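Local structure of dihydrodipicolinate synthase (Bacteroides thetaiotaomicron, 4XKY) at residues E32-A36 and G37-A41; E198-L201 and L202-G206; M242-S245 and A246-T250. The protein probably acts as a tetrameric Schiff-base-forming aldolase or lyase of the dihydrodipicolinate synthase family, with a TIM-barrel fold, joining pyruvate to an aldehyde or releasing it. All coordinates share one frame; numbering follows the deposited sequence.

Contact 1: E32-A36 and G37-A41; sequences EHLIA and GGVHA
Val39 turns back toward the end of helix 24-36 and sets its CG2 methyl beside Leu34, closing a Schellman motif at the point where helix 24-36 of this TIM barrel gives way to strand 42-44. The two side chains meet through one pair of carbons, Leu34 CB and Val39 CG2, 3.9 Å apart. The torsions explain why this branch does the touching: with chi1 of Val39 at -52°, CG2 is held between the backbone N and the carbonyl carbon, and it comes to 3.5 Å from Leu34 O, while CG1 stands a little farther from the same oxygen. Leu34 thus offers its CB and its carbonyl oxygen to the valine, and the Leu34 side chain also packs on Leu12. Val39 also packs on Pro10, in the loop after strand 7-8, and on Pro216 of helix 216-227.

The backbone bonds hold this pose. Gly38 N donates to Ile35 O at 3.0 Å, with the donor well above the carbonyl plane, 59° out of it. Val39 N reaches Leu34 O at 3.4 Å, a long and weak bond but a nearly straight one at 170°. Gly38 reverses the chain with a positive phi. Gly37 is buried against the last turn, and its N makes two weak bonds there, to His33 O at 3.1 Å and to Leu34 O at 3.0 Å. The CB of His33 points away from the turn, and its imidazole NE2 is hydrogen-bonded to Met214 O. A water bridges the two segments, donating to Ile35 O at 2.7 Å and to Val39 O at 2.9 Å.

Contact 2: E198-L201 and L202-G206; sequences ESVL and LGAHG
The Ala204 methyl presses back on the helix it has just left, its CB only 3.3 Å from Ser199 O, an oxygen that also takes a good bond from Ala204 N and a weak one from Leu202 N. This is the Schellman motif that ends helix 196-201 and leads the chain into strand 206-207 of the barrel. Gly203 is its C-prime residue, in a left-handed (positive phi) conformation. The two defining bonds are Ala204 N to Ser199 O, 3.0 Å, and the short Gly203 N to Val200 O, 2.7 Å. In both, the donor sits above the carbonyl plane, 38° and 59° out of it respectively.

Ala204 CB also lies 3.8 Å from Ser199 CB and touches Phe173 of helix 170-180. The hydroxyl of Ser199 takes no part in the cap: with OG anti to the carbonyl carbon (chi1 -51°), it bonds back to Ile195 O, one turn earlier. Val200 turns both methyls to one side of Ala204 O, about equally near it, and packs on Tyr223 and Ala226 of helix 216-227. Leu202 folds alongside the last turn and also reaches Gln174, while Glu198, Leu201 and Leu202 all pack against a neighbouring subunit. Between the two consecutive leucines, Leu201 CB and Leu202 CD1 touch at 4.1 Å.

Contact 3: M242-S245 and A246-T250; sequences MQIS and ATIYT
Ala246 N donates to Met242 O at 2.9 Å, an ordinary turn of helix 231-247, and the Ala246 methyl stands 3.4 Å off Met242 O. Thr247 then folds its hydroxyl back on the helix: a chi1 of 63° places OG1 between the backbone N and the carbonyl carbon, where it donates to Gln243 O, four residues earlier in the last turn, at 2.6 Å from above the carbonyl plane. A water donates to this OG1 as well. Ile248 N gives a short bond to Ile244 O, 2.7 Å, an oxygen shared with Thr247 N. Ile248 CG1 meets Ile244 CG2 at 4.0 Å. Tyr249 runs beside Ile244, both pointing the same way, so that Ile244 CG2 lies 3.9 Å from Tyr249 CZ; Ile244 O sits over one ring face, toward the rim. The phenol OH bonds to Glu193, and Ser245 OG to Glu194. Thr250 OG1 loops back to Ala246 O at 2.6 Å. An aromatic side chain of a neighbouring subunit packs on Ala246. Within the chain, Ile244 packs on Leu218 and Tyr219 of helix 216-227, Thr247 and Ile248 lean on Ala294 of helix 285-298, and Tyr249 meets Tyr258 of helix 257-268 edge-to-face.

All three contacts lie at the C-terminal ends of helices, and none touches another. Contacts 1 and 2 are Schellman turns that deliver strands 42-44 and 206-207 to the barrel; their centres are about 20 Å apart, their nearest atoms about 8 Å. Contact 3 is centred about 22 Å from each. Helix 216-227 connects them, since side chains of all three pack on it. Tyr249 comes nearest the predicted pyruvate site, about 8 Å from Thr48 between side chains. Those of Val39 and Ala204 each lie about 10 Å from that of Val208, a predicted pyruvate-binding residue. The His33 side chain is about 4 Å from a bound acetate ion, probably from the crystallisation liquor.

Contact 1: E32-A36 and G37-A41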
ATOM      1  N   GLU A  32      21.561  24.369 -24.077  1.00 33.98           N
ATOM      2  CA  GLU A  32      21.817  25.790 -24.286  1.00 36.02           C
ATOM      3  C   GLU A  32      20.682  26.604 -23.661  1.00 35.39           C
ATOM      4  O   GLU A  32      20.923  27.590 -23.003  1.00 35.76           O
ATOM      5  CB  GLU A  32      21.962  26.136 -25.778  1.00 37.84           C
ATOM      6  CG  GLU A  32      23.188  25.538 -26.485  1.00 39.24           C
ATOM      7  CD  GLU A  32      24.512  25.889 -25.820  1.00 40.62           C
ATOM      8  OE1 GLU A  32      24.589  26.959 -25.181  1.00 43.74           O
ATOM      9  OE2 GLU A  32      25.480  25.096 -25.912  1.00 40.26           O
ATOM     10  N   HIS A  33      19.444  26.166 -23.852  1.00 34.62           N
ATOM     11  CA  HIS A  33      18.260  26.867 -23.323  1.00 34.42           C
ATOM     12  C   HIS A  33      18.311  26.936 -21.785  1.00 33.97           C
ATOM     13  O   HIS A  33      18.002  27.961 -21.187  1.00 33.71           O
ATOM     14  CB  HIS A  33      17.027  26.121 -23.845  1.00 34.92           C
ATOM     15  CG  HIS A  33      15.722  26.485 -23.213  1.00 35.72           C
ATOM     16  ND1 HIS A  33      15.080  27.683 -23.448  1.00 36.30           N
ATOM     17  CD2 HIS A  33      14.869  25.746 -22.463  1.00 35.94           C
ATOM     18  CE1 HIS A  33      13.914  27.689 -22.830  1.00 36.22           C
ATOM     19  NE2 HIS A  33      13.760  26.523 -22.225  1.00 38.19           N
ATOM     20  N   LEU A  34      18.748  25.855 -21.144  1.00 33.39           N
ATOM     21  CA  LEU A  34      18.847  25.854 -19.688  1.00 33.42           C
ATOM     22  C   LEU A  34      19.966  26.757 -19.194  1.00 34.47           C
ATOM     23  O   LEU A  34      19.781  27.522 -18.231  1.00 34.88           O
ATOM     24  CB  LEU A  34      19.016  24.439 -19.148  1.00 32.88           C
ATOM     25  CG  LEU A  34      17.820  23.526 -19.419  1.00 31.67           C
ATOM     26  CD1 LEU A  34      18.157  22.113 -19.013  1.00 30.77           C
ATOM     27  CD2 LEU A  34      16.587  23.976 -18.681  1.00 32.48           C
ATOM     28  N   ILE A  35      21.117  26.696 -19.860  1.00 34.47           N
ATOM     29  CA  ILE A  35      22.265  27.493 -19.436  1.00 34.76           C
ATOM     30  C   ILE A  35      21.941  28.981 -19.529  1.00 36.08           C
ATOM     31  O   ILE A  35      22.119  29.718 -18.561  1.00 35.21           O
ATOM     32  CB  ILE A  35      23.511  27.175 -20.264  1.00 35.33           C
ATOM     33  CG1 ILE A  35      24.020  25.792 -19.872  1.00 34.54           C
ATOM     34  CG2 ILE A  35      24.597  28.227 -20.034  1.00 35.79           C
ATOM     35  CD1 ILE A  35      25.133  25.244 -20.733  1.00 35.44           C
ATOM     36  N   ALA A  36      21.436  29.406 -20.687  1.00 37.22           N
ATOM     37  CA  ALA A  36      21.057  30.801 -20.906  1.00 38.91           C
ATOM     38  C   ALA A  36      19.953  31.209 -19.948  1.00 40.13           C
ATOM     39  O   ALA A  36      19.796  32.383 -19.638  1.00 40.10           O
ATOM     40  CB  ALA A  36      20.600  31.023 -22.344  1.00 39.79           C
ATOM     41  N   GLY A  37      19.182  30.236 -19.483  1.00 38.80           N
ATOM     42  CA  GLY A  37      18.078  30.522 -18.581  1.00 39.40           C
ATOM     43  C   GLY A  37      18.484  30.704 -17.133  1.00 39.59           C
ATOM     44  O   GLY A  37      17.627  30.973 -16.286  1.00 39.37           O
ATOM     45  N   GLY A  38      19.774  30.518 -16.840  1.00 39.63           N
ATOM     46  CA  GLY A  38      20.306  30.783 -15.518  1.00 39.57           C
ATOM     47  C   GLY A  38      20.277  29.627 -14.532  1.00 39.51           C
ATOM     48  O   GLY A  38      20.491  29.849 -13.346  1.00 39.12           O
ATOM     49  N   VAL A  39      20.036  28.392 -14.978  1.00 36.66           N
ATOM     50  CA  VAL A  39      20.008  27.283 -14.018  1.00 35.44           C
ATOM     51  C   VAL A  39      21.435  27.030 -13.468  1.00 37.00           C
ATOM     52  O   VAL A  39      22.433  27.470 -14.044  1.00 36.75           O
ATOM     53  CB  VAL A  39      19.385  25.972 -14.574  1.00 33.59           C
ATOM     54  CG1 VAL A  39      18.004  26.222 -15.187  1.00 33.42           C
ATOM     55  CG2 VAL A  39      20.306  25.285 -15.568  1.00 33.28           C
ATOM     56  N   HIS A  40      21.529  26.311 -12.362  1.00 37.77           N
ATOM     57  CA  HIS A  40      22.826  26.126 -11.689  1.00 41.43           C
ATOM     58  C   HIS A  40      23.456  24.774 -11.881  1.00 37.53           C
ATOM     59  O   HIS A  40      24.605  24.611 -11.572  1.00 37.93           O
ATOM     60  CB  HIS A  40      22.709  26.455 -10.197  1.00 45.54           C
ATOM     61  CG  HIS A  40      22.074  27.783  -9.951  1.00 51.78           C
ATOM     62  ND1 HIS A  40      22.770  28.867  -9.463  1.00 54.96           N
ATOM     63  CD2 HIS A  40      20.813  28.220 -10.197  1.00 55.88           C
ATOM     64  CE1 HIS A  40      21.960  29.909  -9.392  1.00 59.38           C
ATOM     65  NE2 HIS A  40      20.766  29.542  -9.830  1.00 61.04           N
ATOM     66  N   ALA A  41      22.719  23.806 -12.398  1.00 35.50           N
ATOM     67  CA  ALA A  41      23.294  22.510 -12.694  1.00 34.17           C
ATOM     68  C   ALA A  41      22.350  21.763 -13.583  1.00 34.07           C
ATOM     69  O   ALA A  41      21.227  22.193 -13.788  1.00 35.43           O
ATOM     70  CB  ALA A  41      23.549  21.727 -11.412  1.00 34.74           C
TER
HETATM   71  O   HOH W   1      23.393  29.016 -16.340  1.00 45.57           O

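Contact 2: E198-L201 and L202-G206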
ATOM      1  N   GLU A 198       7.970  27.113  -1.136  1.00 35.88           N
ATOM      2  CA  GLU A 198       7.748  27.069   0.294  1.00 37.72           C
ATOM      3  C   GLU A 198       8.945  26.408   0.998  1.00 36.03           C
ATOM      4  O   GLU A 198       9.327  26.820   2.086  1.00 36.37           O
ATOM      5  CB  GLU A 198       6.415  26.416   0.625  1.00 39.47           C
ATOM      6  CG  GLU A 198       6.413  24.909   0.620  1.00 40.56           C
ATOM      7  CD  GLU A 198       4.995  24.378   0.671  1.00 44.07           C
ATOM      8  OE1 GLU A 198       4.658  23.646   1.634  1.00 48.41           O
ATOM      9  OE2 GLU A 198       4.218  24.722  -0.246  1.00 43.06           O
ATOM     10  N   SER A 199       9.556  25.416   0.356  1.00 34.01           N
ATOM     11  CA  SER A 199      10.703  24.743   0.951  1.00 34.35           C
ATOM     12  C   SER A 199      11.894  25.690   0.973  1.00 34.74           C
ATOM     13  O   SER A 199      12.611  25.748   1.962  1.00 32.95           O
ATOM     14  CB  SER A 199      11.053  23.477   0.185  1.00 34.82           C
ATOM     15  OG  SER A 199       9.913  22.649   0.007  1.00 34.77           O
ATOM     16  N   VAL A 200      12.094  26.461  -0.101  1.00 33.99           N
ATOM     17  CA  VAL A 200      13.230  27.389  -0.127  1.00 35.47           C
ATOM     18  C   VAL A 200      13.046  28.498   0.912  1.00 37.21           C
ATOM     19  O   VAL A 200      13.988  28.870   1.602  1.00 38.12           O
ATOM     20  CB  VAL A 200      13.484  27.976  -1.533  1.00 34.85           C
ATOM     21  CG1 VAL A 200      14.530  29.083  -1.496  1.00 36.32           C
ATOM     22  CG2 VAL A 200      13.979  26.887  -2.462  1.00 34.14           C
ATOM     23  N   LEU A 201      11.827  29.001   1.051  1.00 38.93           N
ATOM     24  CA  LEU A 201      11.544  30.035   2.047  1.00 39.67           C
ATOM     25  C   LEU A 201      12.052  29.657   3.416  1.00 39.94           C
ATOM     26  O   LEU A 201      12.506  30.513   4.182  1.00 38.63           O
ATOM     27  CB  LEU A 201      10.047  30.313   2.139  1.00 40.47           C
ATOM     28  CG  LEU A 201       9.553  31.360   1.153  1.00 41.77           C
ATOM     29  CD1 LEU A 201       8.040  31.304   1.059  1.00 41.40           C
ATOM     30  CD2 LEU A 201      10.002  32.753   1.572  1.00 42.45           C
ATOM     31  N   LEU A 202      11.935  28.372   3.718  1.00 41.07           N
ATOM     32  CA  LEU A 202      12.392  27.803   4.976  1.00 43.31           C
ATOM     33  C   LEU A 202      13.766  27.158   4.857  1.00 43.76           C
ATOM     34  O   LEU A 202      14.085  26.250   5.608  1.00 44.45           O
ATOM     35  CB  LEU A 202      11.393  26.748   5.448  1.00 43.80           C
ATOM     36  CG  LEU A 202      10.308  27.260   6.370  1.00 46.94           C
ATOM     37  CD1 LEU A 202       9.409  28.266   5.683  1.00 46.62           C
ATOM     38  CD2 LEU A 202       9.502  26.066   6.850  1.00 49.40           C
ATOM     39  N   GLY A 203      14.576  27.611   3.909  1.00 43.99           N
ATOM     40  CA  GLY A 203      15.997  27.249   3.888  1.00 43.49           C
ATOM     41  C   GLY A 203      16.438  26.068   3.035  1.00 42.76           C
ATOM     42  O   GLY A 203      17.615  25.727   3.062  1.00 42.63           O
ATOM     43  N   ALA A 204      15.546  25.430   2.273  1.00 39.52           N
ATOM     44  CA  ALA A 204      16.019  24.380   1.372  1.00 37.75           C
ATOM     45  C   ALA A 204      17.012  25.028   0.411  1.00 37.91           C
ATOM     46  O   ALA A 204      16.877  26.209   0.114  1.00 37.26           O
ATOM     47  CB  ALA A 204      14.866  23.765   0.601  1.00 37.29           C
ATOM     48  N   HIS A 205      17.994  24.277  -0.089  1.00 37.64           N
ATOM     49  CA  HIS A 205      19.008  24.873  -0.992  1.00 38.81           C
ATOM     50  C   HIS A 205      18.613  25.030  -2.455  1.00 38.02           C
ATOM     51  O   HIS A 205      19.139  25.916  -3.148  1.00 37.58           O
ATOM     52  CB  HIS A 205      20.298  24.077  -0.939  1.00 39.97           C
ATOM     53  CG  HIS A 205      20.965  24.136   0.394  1.00 41.69           C
ATOM     54  ND1 HIS A 205      20.726  23.212   1.385  1.00 42.58           N
ATOM     55  CD2 HIS A 205      21.819  25.043   0.920  1.00 43.44           C
ATOM     56  CE1 HIS A 205      21.427  23.526   2.456  1.00 43.37           C
ATOM     57  NE2 HIS A 205      22.104  24.631   2.196  1.00 44.90           N
ATOM     58  N   GLY A 206      17.738  24.148  -2.934  1.00 36.82           N
ATOM     59  CA  GLY A 206      17.334  24.159  -4.330  1.00 36.87           C
ATOM     60  C   GLY A 206      16.174  23.265  -4.707  1.00 35.01           C
ATOM     61  O   GLY A 206      15.582  22.578  -3.873  1.00 35.07           O
TER

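Contact 3: M242-S245 and A246-T250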
ATOM      1  N   MET A 242       1.780  27.055 -10.454  1.00 35.56           N
ATOM      2  CA  MET A 242       0.629  26.169 -10.196  1.00 35.57           C
ATOM      3  C   MET A 242      -0.276  26.026 -11.421  1.00 36.76           C
ATOM      4  O   MET A 242      -0.902  24.983 -11.611  1.00 37.97           O
ATOM      5  CB  MET A 242      -0.158  26.549  -8.937  1.00 36.58           C
ATOM      6  CG  MET A 242       0.584  26.339  -7.613  1.00 35.96           C
ATOM      7  SD  MET A 242       1.457  24.764  -7.367  1.00 38.20           S
ATOM      8  CE  MET A 242       0.060  23.642  -7.499  1.00 39.31           C
ATOM      9  N   GLN A 243      -0.306  27.037 -12.279  1.00 37.87           N
ATOM     10  CA  GLN A 243      -1.039  26.935 -13.534  1.00 38.81           C
ATOM     11  C   GLN A 243      -0.401  25.910 -14.496  1.00 36.45           C
ATOM     12  O   GLN A 243      -1.097  25.133 -15.140  1.00 36.33           O
ATOM     13  CB  GLN A 243      -1.133  28.308 -14.205  1.00 40.93           C
ATOM     14  CG  GLN A 243      -2.133  28.309 -15.350  1.00 42.46           C
ATOM     15  CD  GLN A 243      -2.220  29.645 -16.045  1.00 43.69           C
ATOM     16  OE1 GLN A 243      -1.814  30.649 -15.506  1.00 46.57           O
ATOM     17  NE2 GLN A 243      -2.731  29.650 -17.261  1.00 46.07           N
ATOM     18  N   ILE A 244       0.923  25.925 -14.590  1.00 35.53           N
ATOM     19  CA  ILE A 244       1.659  24.962 -15.417  1.00 34.25           C
ATOM     20  C   ILE A 244       1.316  23.569 -14.927  1.00 33.34           C
ATOM     21  O   ILE A 244       0.937  22.690 -15.705  1.00 30.61           O
ATOM     22  CB  ILE A 244       3.175  25.200 -15.315  1.00 34.60           C
ATOM     23  CG1 ILE A 244       3.560  26.455 -16.083  1.00 35.79           C
ATOM     24  CG2 ILE A 244       3.953  24.015 -15.850  1.00 34.01           C
ATOM     25  CD1 ILE A 244       4.851  27.054 -15.598  1.00 37.27           C
ATOM     26  N   SER A 245       1.423  23.389 -13.617  1.00 33.75           N
ATOM     27  CA  SER A 245       1.126  22.100 -12.985  1.00 33.32           C
ATOM     28  C   SER A 245      -0.306  21.593 -13.230  1.00 33.87           C
ATOM     29  O   SER A 245      -0.540  20.376 -13.442  1.00 33.64           O
ATOM     30  CB  SER A 245       1.436  22.177 -11.479  1.00 33.68           C
ATOM     31  OG  SER A 245       0.991  21.014 -10.806  1.00 34.00           O
ATOM     32  N   ALA A 246      -1.263  22.515 -13.178  1.00 35.05           N
ATOM     33  CA  ALA A 246      -2.668  22.186 -13.377  1.00 35.42           C
ATOM     34  C   ALA A 246      -3.023  21.906 -14.819  1.00 35.79           C
ATOM     35  O   ALA A 246      -3.984  21.175 -15.067  1.00 35.65           O
ATOM     36  CB  ALA A 246      -3.541  23.326 -12.886  1.00 37.15           C
ATOM     37  N   THR A 247      -2.298  22.530 -15.757  1.00 35.33           N
ATOM     38  CA  THR A 247      -2.701  22.560 -17.176  1.00 35.03           C
ATOM     39  C   THR A 247      -1.741  21.878 -18.145  1.00 33.83           C
ATOM     40  O   THR A 247      -2.179  21.448 -19.201  1.00 34.58           O
ATOM     41  CB  THR A 247      -2.974  23.985 -17.715  1.00 35.94           C
ATOM     42  OG1 THR A 247      -1.776  24.799 -17.674  1.00 35.65           O
ATOM     43  CG2 THR A 247      -4.116  24.643 -16.937  1.00 36.55           C
ATOM     44  N   ILE A 248      -0.451  21.785 -17.829  1.00 31.60           N
ATOM     45  CA  ILE A 248       0.471  21.072 -18.721  1.00 29.53           C
ATOM     46  C   ILE A 248       0.633  19.621 -18.321  1.00 29.45           C
ATOM     47  O   ILE A 248       0.937  18.783 -19.166  1.00 29.52           O
ATOM     48  CB  ILE A 248       1.880  21.722 -18.789  1.00 29.25           C
ATOM     49  CG1 ILE A 248       1.817  23.191 -19.165  1.00 29.23           C
ATOM     50  CG2 ILE A 248       2.797  21.002 -19.793  1.00 29.21           C
ATOM     51  CD1 ILE A 248       1.266  23.465 -20.548  1.00 30.95           C
ATOM     52  N   TYR A 249       0.501  19.307 -17.034  1.00 30.04           N
ATOM     53  CA  TYR A 249       0.843  17.979 -16.587  1.00 30.08           C
ATOM     54  C   TYR A 249      -0.384  17.089 -16.433  1.00 31.59           C
ATOM     55  O   TYR A 249      -0.237  15.942 -16.039  1.00 33.46           O
ATOM     56  CB  TYR A 249       1.591  18.026 -15.265  1.00 30.10           C
ATOM     57  CG  TYR A 249       2.863  18.856 -15.271  1.00 30.28           C
ATOM     58  CD1 TYR A 249       3.601  19.081 -16.453  1.00 29.67           C
ATOM     59  CD2 TYR A 249       3.343  19.400 -14.090  1.00 29.54           C
ATOM     60  CE1 TYR A 249       4.766  19.840 -16.433  1.00 30.40           C
ATOM     61  CE2 TYR A 249       4.505  20.154 -14.063  1.00 29.87           C
ATOM     62  CZ  TYR A 249       5.210  20.376 -15.229  1.00 29.99           C
ATOM     63  OH  TYR A 249       6.361  21.115 -15.181  1.00 32.31           O
ATOM     64  N   THR A 250      -1.583  17.581 -16.757  1.00 32.29           N
ATOM     65  CA  THR A 250      -2.824  16.816 -16.445  1.00 32.47           C
ATOM     66  C   THR A 250      -3.608  16.346 -17.674  1.00 34.07           C
ATOM     67  O   THR A 250      -4.745  15.937 -17.548  1.00 34.83           O
ATOM     68  CB  THR A 250      -3.780  17.659 -15.586  1.00 33.08           C
ATOM     69  OG1 THR A 250      -4.014  18.912 -16.252  1.00 33.29           O
ATOM     70  CG2 THR A 250      -3.178  17.917 -14.194  1.00 32.53           C
TER
HETATM   71  O   HOH W   2      -2.603  26.825 -19.139  1.00 39.28           O